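Local coordinates for protein nitroreductase (Bacteroides fragilis NCTC 9343, PDB 3EK3) that binds flavin mononucleotide and probably works as a flavoprotein oxidoreductase that uses NAD or NADP, at residues 28-33 against 165-170; 96-101 against 118-123; 112-117 against 131-136. All blocks are in the same frame, centred on the assembly; numbering follows the deposited sequence. Where two conformers were deposited one is given.

Contact 1 of 3, residues 28-33 against 165-170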
loop_
_atom_site.group_PDB
_atom_site.type_symbol
_atom_site.label_atom_id
_atom_site.label_comp_id
_atom_site.label_asym_id
_atom_site.label_seq_id
_atom_site.Cartn_x
_atom_site.Cartn_y
_atom_site.Cartn_z
ATOM N N ASP A 28 -14.131 -3.046 19.490
ATOM C CA ASP A 28 -13.413 -4.279 19.132
ATOM C C ASP A 28 -13.058 -4.311 17.635
ATOM O O ASP A 28 -11.921 -4.694 17.259
ATOM C CB ASP A 28 -14.121 -5.574 19.613
ATOM C CG ASP A 28 -15.533 -5.783 19.024
ATOM O OD1 ASP A 28 -16.078 -4.893 18.341
ATOM O OD2 ASP A 28 -16.122 -6.868 19.290
ATOM N N ASP A 29 -13.988 -3.859 16.788
ATOM C CA ASP A 29 -13.729 -3.762 15.339
ATOM C C ASP A 29 -12.653 -2.743 15.040
ATOM O O ASP A 29 -11.764 -3.004 14.238
ATOM C CB ASP A 29 -14.995 -3.405 14.570
ATOM C CG ASP A 29 -16.018 -4.545 14.560
ATOM O OD1 ASP A 29 -15.655 -5.691 14.869
ATOM O OD2 ASP A 29 -17.189 -4.290 14.234
ATOM N N LEU A 30 -12.710 -1.597 15.699
ATOM C CA LEU A 30 -11.686 -0.582 15.472
ATOM C C LEU A 30 -10.344 -1.173 15.847
ATOM O O LEU A 30 -9.418 -1.078 15.070
ATOM C CB LEU A 30 -11.968 0.693 16.253
ATOM C CG LEU A 30 -10.873 1.741 16.127
ATOM C CD1 LEU A 30 -10.687 2.131 14.649
ATOM C CD2 LEU A 30 -11.193 2.945 17.005
ATOM N N ASN A 31 -10.239 -1.837 17.005
ATOM C CA ASN A 31 -8.949 -2.429 17.405
ATOM C C ASN A 31 -8.422 -3.477 16.408
ATOM O O ASN A 31 -7.240 -3.507 16.098
ATOM C CB ASN A 31 -9.036 -3.061 18.784
ATOM C CG ASN A 31 -9.134 -2.027 19.892
ATOM O OD1 ASN A 31 -8.555 -0.947 19.802
ATOM N ND2 ASN A 31 -9.821 -2.389 20.973
ATOM N N ALA A 32 -9.320 -4.299 15.895
ATOM C CA ALA A 32 -8.969 -5.330 14.900
ATOM C C ALA A 32 -8.466 -4.696 13.618
ATOM O O ALA A 32 -7.514 -5.198 12.997
ATOM C CB ALA A 32 -10.170 -6.203 14.588
ATOM N N ILE A 33 -9.117 -3.611 13.205
ATOM C CA ILE A 33 -8.723 -2.888 11.984
ATOM C C ILE A 33 -7.354 -2.212 12.168
ATOM O O ILE A 33 -6.488 -2.300 11.305
ATOM C CB ILE A 33 -9.794 -1.827 11.618
ATOM C CG1 ILE A 33 -11.072 -2.505 11.118
ATOM C CG2 ILE A 33 -9.297 -0.862 10.573
ATOM C CD1 ILE A 33 -12.308 -1.573 11.080
ATOM N N VAL A 165 -7.836 6.923 6.639
ATOM C CA VAL A 165 -8.885 5.954 6.456
ATOM C C VAL A 165 -10.163 6.378 7.150
ATOM O O VAL A 165 -10.215 6.385 8.381
ATOM C CB VAL A 165 -8.418 4.625 7.055
ATOM C CG1 VAL A 165 -9.469 3.491 6.945
ATOM C CG2 VAL A 165 -7.050 4.168 6.434
ATOM N N ALA A 166 -11.209 6.678 6.364
ATOM C CA ALA A 166 -12.532 6.877 6.904
ATOM C C ALA A 166 -13.086 5.520 7.218
ATOM O O ALA A 166 -12.893 4.580 6.433
ATOM C CB ALA A 166 -13.468 7.598 5.885
ATOM N N LEU A 167 -13.771 5.411 8.350
ATOM C CA LEU A 167 -14.414 4.162 8.718
ATOM C C LEU A 167 -15.812 4.399 9.262
ATOM O O LEU A 167 -16.055 5.352 10.003
ATOM C CB LEU A 167 -13.607 3.421 9.798
ATOM C CG LEU A 167 -12.199 2.920 9.503
ATOM C CD1 LEU A 167 -11.543 2.540 10.820
ATOM C CD2 LEU A 167 -12.181 1.745 8.504
ATOM N N GLY A 168 -16.717 3.476 8.946
ATOM C CA GLY A 168 -18.113 3.569 9.380
ATOM C C GLY A 168 -18.981 2.535 8.712
ATOM O O GLY A 168 -18.494 1.648 8.018
ATOM N N TYR A 169 -20.281 2.673 8.897
ATOM C CA TYR A 169 -21.231 1.874 8.146
ATOM C C TYR A 169 -21.738 2.657 6.951
ATOM O O TYR A 169 -22.057 3.843 7.061
ATOM C CB TYR A 169 -22.394 1.461 9.032
ATOM C CG TYR A 169 -21.966 0.642 10.202
ATOM C CD1 TYR A 169 -21.650 -0.707 10.052
ATOM C CD2 TYR A 169 -21.852 1.220 11.471
ATOM C CE1 TYR A 169 -21.245 -1.461 11.146
ATOM C CE2 TYR A 169 -21.454 0.471 12.567
ATOM C CZ TYR A 169 -21.153 -0.858 12.395
ATOM O OH TYR A 169 -20.771 -1.587 13.483
ATOM N N LYS A 170 -21.840 1.991 5.809
ATOM C CA LYS A 170 -22.424 2.615 4.629
ATOM C C LYS A 170 -23.842 3.099 4.952
ATOM O O LYS A 170 -24.644 2.385 5.583
ATOM C CB LYS A 170 -22.462 1.643 3.441
ATOM C CG LYS A 170 -22.960 2.248 2.153
ATOM C CD LYS A 170 -22.728 1.304 0.956
ATOM C CE LYS A 170 -23.605 0.058 0.993
#
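No ring or amide joins Leu30 and Ile33 to Leu167; the contact is made by methyl groups. The nearest flat groups, the Tyr169 ring and the Asp29 carboxylate, stand at its margin. Tyr169 OH stays 4.5 Å from Asp29 OD2, and no hydrogen bond is formed between them. The Tyr169 side chain also touches Pro26.

Inside this margin, one methyl of Leu167 does all the close touching. Leu167 CD1 lies 3.9 Å from Leu30 CD1, and the two leucine side chains cross at about a right angle. Ile33 instead meets Leu167 tip to tip, with Ile33 CG2 4.1 Å from Leu167 CD1. Ile33 CD1 is at nearly the same distance from that methyl, so both ends of the isoleucine fork are used.

This is a helix-on-sheet contact of the alpha+beta nitroreductase fold. Helix 27-38 lies against one face of the antiparallel sheet, here at strand 160-168. Leu167 is turned toward the helix, whereas Ala166 touches Ala94 and Ile134.

Leu30 has CG anti to its backbone nitrogen (chi1 176°), and CD1 then reaches the strand although the bond to its CB does not point at the strand. Helix 109-126 packs against the same cluster: Ala124 touches both Ile33 and Leu167. On another side of helix 27-38, Asn31 and Ala32 pack on Ile188 and Leu8 of the second subunit.

Contact 2 of 3, residues 96-101 against 118-123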
loop_
_atom_site.group_PDB
_atom_site.type_symbol
_atom_site.label_atom_id
_atom_site.label_comp_id
_atom_site.label_asym_id
_atom_site.label_seq_id
_atom_site.Cartn_x
_atom_site.Cartn_y
_atom_site.Cartn_z
ATOM N N THR A 96 -15.402 7.838 12.216
ATOM C CA THR A 96 -13.990 7.583 12.558
ATOM C C THR A 96 -13.105 7.892 11.346
ATOM O O THR A 96 -13.437 7.547 10.213
ATOM C CB THR A 96 -13.758 6.134 13.063
ATOM O OG1 THR A 96 -14.361 5.993 14.352
ATOM C CG2 THR A 96 -12.248 5.788 13.195
ATOM N N LEU A 97 -12.015 8.604 11.602
ATOM C CA LEU A 97 -10.952 8.785 10.635
ATOM C C LEU A 97 -9.623 8.384 11.256
ATOM O O LEU A 97 -9.244 8.913 12.300
ATOM C CB LEU A 97 -10.879 10.238 10.222
ATOM C CG LEU A 97 -9.910 10.600 9.113
ATOM C CD1 LEU A 97 -10.363 10.054 7.765
ATOM C CD2 LEU A 97 -9.797 12.094 9.061
ATOM N N VAL A 98 -8.912 7.476 10.602
ATOM C CA VAL A 98 -7.578 7.075 11.050
ATOM C C VAL A 98 -6.536 7.813 10.224
ATOM O O VAL A 98 -6.447 7.670 8.981
ATOM C CB VAL A 98 -7.320 5.597 10.921
ATOM C CG1 VAL A 98 -6.000 5.195 11.596
ATOM C CG2 VAL A 98 -8.439 4.825 11.543
ATOM N N ILE A 99 -5.772 8.643 10.909
ATOM C CA ILE A 99 -4.705 9.392 10.267
ATOM C C ILE A 99 -3.433 8.548 10.277
ATOM O O ILE A 99 -2.940 8.205 11.340
ATOM C CB ILE A 99 -4.436 10.720 11.028
ATOM C CG1 ILE A 99 -5.724 11.563 11.073
ATOM C CG2 ILE A 99 -3.288 11.510 10.371
ATOM C CD1 ILE A 99 -5.687 12.760 12.011
ATOM N N VAL A 100 -2.894 8.251 9.094
ATOM C CA VAL A 100 -1.749 7.331 8.995
ATOM C C VAL A 100 -0.546 8.195 8.602
ATOM O O VAL A 100 -0.512 8.789 7.530
ATOM C CB VAL A 100 -2.004 6.144 8.035
ATOM C CG1 VAL A 100 -0.765 5.188 8.005
ATOM C CG2 VAL A 100 -3.264 5.302 8.470
ATOM N N SER A 101 0.441 8.269 9.502
ATOM C CA SER A 101 1.575 9.191 9.328
ATOM C C SER A 101 2.884 8.412 9.387
ATOM O O SER A 101 2.910 7.311 9.863
ATOM C CB SER A 101 1.567 10.279 10.398
ATOM O OG SER A 101 1.729 9.776 11.720
ATOM N N GLU A 118 -4.124 -0.347 3.211
ATOM C CA GLU A 118 -4.793 -1.419 2.485
ATOM C C GLU A 118 -5.228 -2.535 3.426
ATOM O O GLU A 118 -6.356 -2.994 3.309
ATOM C CB GLU A 118 -3.947 -1.922 1.322
ATOM C CG GLU A 118 -4.601 -2.920 0.359
ATOM C CD GLU A 118 -5.843 -2.386 -0.343
ATOM O OE1 GLU A 118 -6.048 -1.186 -0.313
ATOM O OE2 GLU A 118 -6.656 -3.167 -0.915
ATOM N N ASN A 119 -4.379 -2.931 4.365
ATOM C CA ASN A 119 -4.798 -3.905 5.395
ATOM C C ASN A 119 -6.062 -3.469 6.156
ATOM O O ASN A 119 -6.966 -4.257 6.400
ATOM C CB ASN A 119 -3.640 -4.162 6.389
ATOM C CG ASN A 119 -2.623 -5.132 5.848
ATOM O OD1 ASN A 119 -2.728 -5.584 4.694
ATOM N ND2 ASN A 119 -1.629 -5.484 6.685
HETATM N N MSE A 120 -6.085 -2.213 6.562
HETATM C CA MSE A 120 -7.198 -1.647 7.309
HETATM C C MSE A 120 -8.493 -1.690 6.503
HETATM O O MSE A 120 -9.534 -2.112 7.029
HETATM C CB MSE A 120 -6.866 -0.206 7.702
HETATM C CG MSE A 120 -5.852 -0.120 8.788
HETATM SE SE MSE A 120 -5.803 1.720 9.507
HETATM C CE MSE A 120 -4.079 1.609 10.388
ATOM N N PHE A 121 -8.424 -1.314 5.219
ATOM C CA PHE A 121 -9.587 -1.400 4.305
ATOM C C PHE A 121 -10.144 -2.817 4.263
ATOM O O PHE A 121 -11.351 -3.058 4.359
ATOM C CB PHE A 121 -9.251 -1.024 2.870
ATOM C CG PHE A 121 -8.889 0.449 2.641
ATOM C CD1 PHE A 121 -9.383 1.501 3.445
ATOM C CD2 PHE A 121 -8.120 0.777 1.534
ATOM C CE1 PHE A 121 -9.034 2.846 3.157
ATOM C CE2 PHE A 121 -7.787 2.109 1.227
ATOM C CZ PHE A 121 -8.253 3.141 2.054
ATOM N N LEU A 122 -9.221 -3.766 4.082
ATOM C CA LEU A 122 -9.599 -5.170 3.967
ATOM C C LEU A 122 -10.133 -5.739 5.283
ATOM O O LEU A 122 -11.154 -6.432 5.317
ATOM C CB LEU A 122 -8.412 -5.973 3.431
ATOM C CG LEU A 122 -7.986 -5.626 1.998
ATOM C CD1 LEU A 122 -6.699 -6.398 1.573
ATOM C CD2 LEU A 122 -9.109 -5.839 0.967
ATOM N N ALA A 123 -9.464 -5.400 6.376
ATOM C CA ALA A 123 -9.952 -5.729 7.704
ATOM C C ALA A 123 -11.383 -5.166 7.882
ATOM O O ALA A 123 -12.278 -5.860 8.345
ATOM C CB ALA A 123 -9.006 -5.166 8.746
#
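Met120 reaches straight across from its helix to the strand and meets Val98 tip to tip. The residue is a selenomethionine, and its selenium and terminal methyl do the touching. Met120 SE lies 4.1 Å from Val98 CG1. The terminal methyl carries on to the next inward-facing residue, and Met120 CE is 4.2 Å from Val100 CG2. One long side chain serves two valines, and CE lies near both.

The reach depends on an extended side chain. Beyond CG the Met120 side chain is extended, with chi2 at -167° and chi3 at -162°. This spans a wide gap between backbones: the nearest CA atoms, those of Val98 and Met120, are 9.5 Å apart. Val98 has CG1 anti to its backbone N (chi1 -171°), which brings this methyl nearer to the selenium than CG2.

Val98 and Val100 lie on the face of strand 96-102 that looks at helix 109-126. Leu97 and Ile99 serve the other face, where Ile99 touches Val54 and Val161. The pocket round Met120 is completed by Ile33 and Leu34 of helix 27-38 and by Phe51 of strand 50-54. Another side of the Met120 helix faces the dimer partner: Leu122 packs on Asn119 of the second subunit.

No hydrogen bond or charge crosses between 96-101 and 118-123. The three touching residues are buried and apolar, so cohesion here comes from dispersion and the exclusion of water, without the directional constraint of a polar bond.

Contact 3 of 3, residues 112-117 against 131-136. With FMN (flavin mononucleotide), chain B.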
loop_
_atom_site.group_PDB
_atom_site.type_symbol
_atom_site.label_atom_id
_atom_site.label_comp_id
_atom_site.label_asym_id
_atom_site.label_seq_id
_atom_site.Cartn_x
_atom_site.Cartn_y
_atom_site.Cartn_z
ATOM N N ASP A 112 5.052 2.329 2.947
ATOM C CA ASP A 112 4.721 1.679 4.231
ATOM C C ASP A 112 3.261 1.981 4.597
ATOM O O ASP A 112 2.496 1.102 4.936
ATOM C CB ASP A 112 5.568 2.233 5.390
ATOM C CG ASP A 112 7.010 1.753 5.408
ATOM O OD1 ASP A 112 7.452 0.977 4.544
ATOM O OD2 ASP A 112 7.702 2.189 6.351
ATOM N N CYS A 113 2.924 3.260 4.598
ATOM C CA CYS A 113 1.603 3.716 5.022
ATOM C C CYS A 113 0.504 3.123 4.176
ATOM O O CYS A 113 -0.519 2.727 4.706
ATOM C CB CYS A 113 1.497 5.232 4.987
ATOM S SG CYS A 113 2.562 6.012 6.226
ATOM N N ALA A 114 0.731 3.057 2.856
ATOM C CA ALA A 114 -0.277 2.509 1.939
ATOM C C ALA A 114 -0.517 1.041 2.232
ATOM O O ALA A 114 -1.684 0.530 2.163
ATOM C CB ALA A 114 0.163 2.733 0.462
ATOM N N CYS A 115 0.560 0.323 2.561
ATOM C CA CYS A 115 0.375 -1.103 2.930
ATOM C C CYS A 115 -0.510 -1.257 4.159
ATOM O O CYS A 115 -1.398 -2.114 4.205
ATOM C CB CYS A 115 1.701 -1.802 3.147
ATOM S SG CYS A 115 2.674 -2.070 1.651
ATOM N N ALA A 116 -0.239 -0.456 5.172
ATOM C CA ALA A 116 -1.013 -0.425 6.414
ATOM C C ALA A 116 -2.475 -0.090 6.091
ATOM O O ALA A 116 -3.419 -0.741 6.564
ATOM C CB ALA A 116 -0.396 0.626 7.398
ATOM N N ILE A 117 -2.655 0.924 5.259
ATOM C CA ILE A 117 -3.975 1.415 4.906
ATOM C C ILE A 117 -4.753 0.315 4.187
ATOM O O ILE A 117 -5.919 0.048 4.534
ATOM C CB ILE A 117 -3.904 2.695 4.079
ATOM C CG1 ILE A 117 -3.525 3.868 4.992
ATOM C CG2 ILE A 117 -5.257 2.975 3.405
ATOM C CD1 ILE A 117 -3.105 5.121 4.253
ATOM N N SER A 131 -15.235 1.838 4.223
ATOM C CA SER A 131 -14.024 2.648 4.327
ATOM C C SER A 131 -13.774 3.433 3.061
ATOM O O SER A 131 -14.420 3.214 2.027
ATOM C CB SER A 131 -12.824 1.751 4.638
ATOM O OG SER A 131 -12.591 0.833 3.566
ATOM N N CYS A 132 -12.886 4.405 3.179
ATOM C CA CYS A 132 -12.385 5.185 2.041
ATOM C C CYS A 132 -11.042 5.814 2.358
ATOM O O CYS A 132 -10.834 6.268 3.482
ATOM C CB CYS A 132 -13.390 6.292 1.694
ATOM S SG CYS A 132 -13.203 7.115 0.091
ATOM N N TRP A 133 -10.156 5.886 1.356
ATOM C CA TRP A 133 -8.935 6.670 1.437
ATOM C C TRP A 133 -9.337 8.128 1.434
ATOM O O TRP A 133 -10.024 8.577 0.534
ATOM C CB TRP A 133 -8.026 6.410 0.217
ATOM C CG TRP A 133 -6.657 6.968 0.358
ATOM C CD1 TRP A 133 -6.302 8.281 0.411
ATOM C CD2 TRP A 133 -5.435 6.220 0.419
ATOM N NE1 TRP A 133 -4.948 8.397 0.538
ATOM C CE2 TRP A 133 -4.379 7.147 0.531
ATOM C CE3 TRP A 133 -5.134 4.855 0.371
ATOM C CZ2 TRP A 133 -3.055 6.747 0.642
ATOM C CZ3 TRP A 133 -3.828 4.454 0.468
ATOM C CH2 TRP A 133 -2.787 5.404 0.576
ATOM N N ILE A 134 -8.873 8.870 2.430
ATOM C CA ILE A 134 -9.012 10.312 2.491
ATOM C C ILE A 134 -7.605 10.918 2.375
ATOM O O ILE A 134 -6.780 10.721 3.269
ATOM C CB ILE A 134 -9.711 10.718 3.818
ATOM C CG1 ILE A 134 -10.984 9.844 4.042
ATOM C CG2 ILE A 134 -10.006 12.188 3.827
ATOM C CD1 ILE A 134 -12.038 9.974 2.905
ATOM N N ASN A 135 -7.344 11.611 1.253
ATOM C CA ASN A 135 -5.988 12.090 0.904
ATOM C C ASN A 135 -5.702 13.540 1.235
ATOM O O ASN A 135 -4.608 14.004 0.980
ATOM C CB ASN A 135 -5.737 11.845 -0.584
ATOM C CG ASN A 135 -4.273 11.524 -0.906
ATOM O OD1 ASN A 135 -3.584 10.865 -0.124
ATOM N ND2 ASN A 135 -3.832 11.940 -2.077
ATOM N N GLN A 136 -6.653 14.266 1.816
ATOM C CA GLN A 136 -6.534 15.722 1.879
ATOM C C GLN A 136 -5.515 16.228 2.894
ATOM O O GLN A 136 -5.123 17.398 2.824
ATOM C CB GLN A 136 -7.897 16.386 2.107
ATOM C CG GLN A 136 -8.749 16.353 0.876
ATOM C CD GLN A 136 -9.111 14.956 0.455
ATOM O OE1 GLN A 136 -9.640 14.177 1.254
ATOM N NE2 GLN A 136 -8.866 14.619 -0.833
HETATM N N1 FMN B . -11.201 8.733 -2.504
HETATM C C2 FMN B . -11.745 9.882 -1.977
HETATM O O2 FMN B . -12.970 10.012 -1.894
HETATM N N3 FMN B . -10.955 10.933 -1.564
HETATM C C4 FMN B . -9.610 10.844 -1.678
HETATM O O4 FMN B . -8.937 11.710 -1.095
HETATM C C4A FMN B . -9.048 9.670 -2.197
HETATM N N5 FMN B . -7.685 9.555 -2.299
HETATM C C5A FMN B . -7.092 8.402 -2.775
HETATM C C6 FMN B . -5.700 8.316 -2.825
HETATM C C7 FMN B . -5.074 7.152 -3.265
HETATM C C7M FMN B . -3.562 6.977 -3.126
HETATM C C8 FMN B . -5.867 6.054 -3.621
HETATM C C8M FMN B . -5.241 4.679 -3.641
HETATM C C9 FMN B . -7.261 6.146 -3.565
HETATM C C9A FMN B . -7.890 7.311 -3.139
HETATM N N10 FMN B . -9.289 7.440 -3.086
HETATM C C10 FMN B . -9.851 8.587 -2.579
HETATM C "C1'" FMN B . -10.189 6.287 -3.461
HETATM C "C2'" FMN B . -10.196 6.087 -4.981
HETATM O "O2'" FMN B . -10.973 7.096 -5.601
HETATM C "C3'" FMN B . -10.826 4.733 -5.261
HETATM O "O3'" FMN B . -9.934 3.740 -4.805
HETATM C "C4'" FMN B . -11.069 4.493 -6.765
HETATM O "O4'" FMN B . -12.081 5.367 -7.248
HETATM C "C5'" FMN B . -11.482 3.047 -7.025
HETATM O "O5'" FMN B . -12.713 2.762 -6.372
HETATM P P FMN B . -12.865 1.552 -5.304
HETATM O O1P FMN B . -12.315 0.330 -5.928
HETATM O O2P FMN B . -14.339 1.488 -4.862
HETATM O O3P FMN B . -11.961 1.838 -4.131
#
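Ile117 packs tightly over one face of the Trp133 indole, and the flavin lies over the opposite face. Ile117 CD1 makes a CH-pi contact, 3.9 Å from the centroid of the six-membered ring of Trp133 and 21° off its normal. Ile117 CG2 also touches the ring, 3.6 Å from Trp133 CE3. On the far face, FMN C7 stands 3.7 Å above the plane of the Trp133 ring.

The edges are held differently. Ala114 CB meets the rim in the ring plane, at 4.0 Å from Trp133 CH2. Trp133 NE1 donates to Asn135 OD1 over 2.9 Å, with the donor above the carbonyl plane. This bond helps fix the rotation of the indole.

Away from this buried sandwich, the end of the segment leaves the helix and is more exposed, yet is held by the cofactor. Gln136 is partly exposed and does not touch the helix. Its chain bends at chi2 (64°), and Gln136 NE2 donates to FMN O4 over 2.9 Å. Asn135 N donates to the same oxygen at 2.8 Å, so two bonds grip FMN O4.

The second subunit also takes part: its Met111 touches Trp133, and its Trp107 packs on Asn135. Arg14, Arg15, Ser16, Arg18, Tyr92 and Lys179 also hydrogen-bond to the cofactor. A flavin bound beside the dimer interface is typical of the nitroreductase family, and strand 130-134 with the turn after it forms part of that FMN site.

From the N terminus, segment 28-33 opens contact 1, the longest loop. Segment 96-101 then opens contact 2, and 112-117 opens contact 3. Contact 2 closes first, at 118-123, before contact 3 closes at 131-136, so the two cross. Segment 165-170 finally closes contact 1, with both others nested inside. Helix 109-126 supplies one side of contacts 2 and 3, while helix 27-38 supplies contact 1. All three have one side on the same antiparallel sheet, where strand 160-168 pairs with both 96-102 and 130-134. The central helix and sheet thus tie the apolar interior to the flavin site.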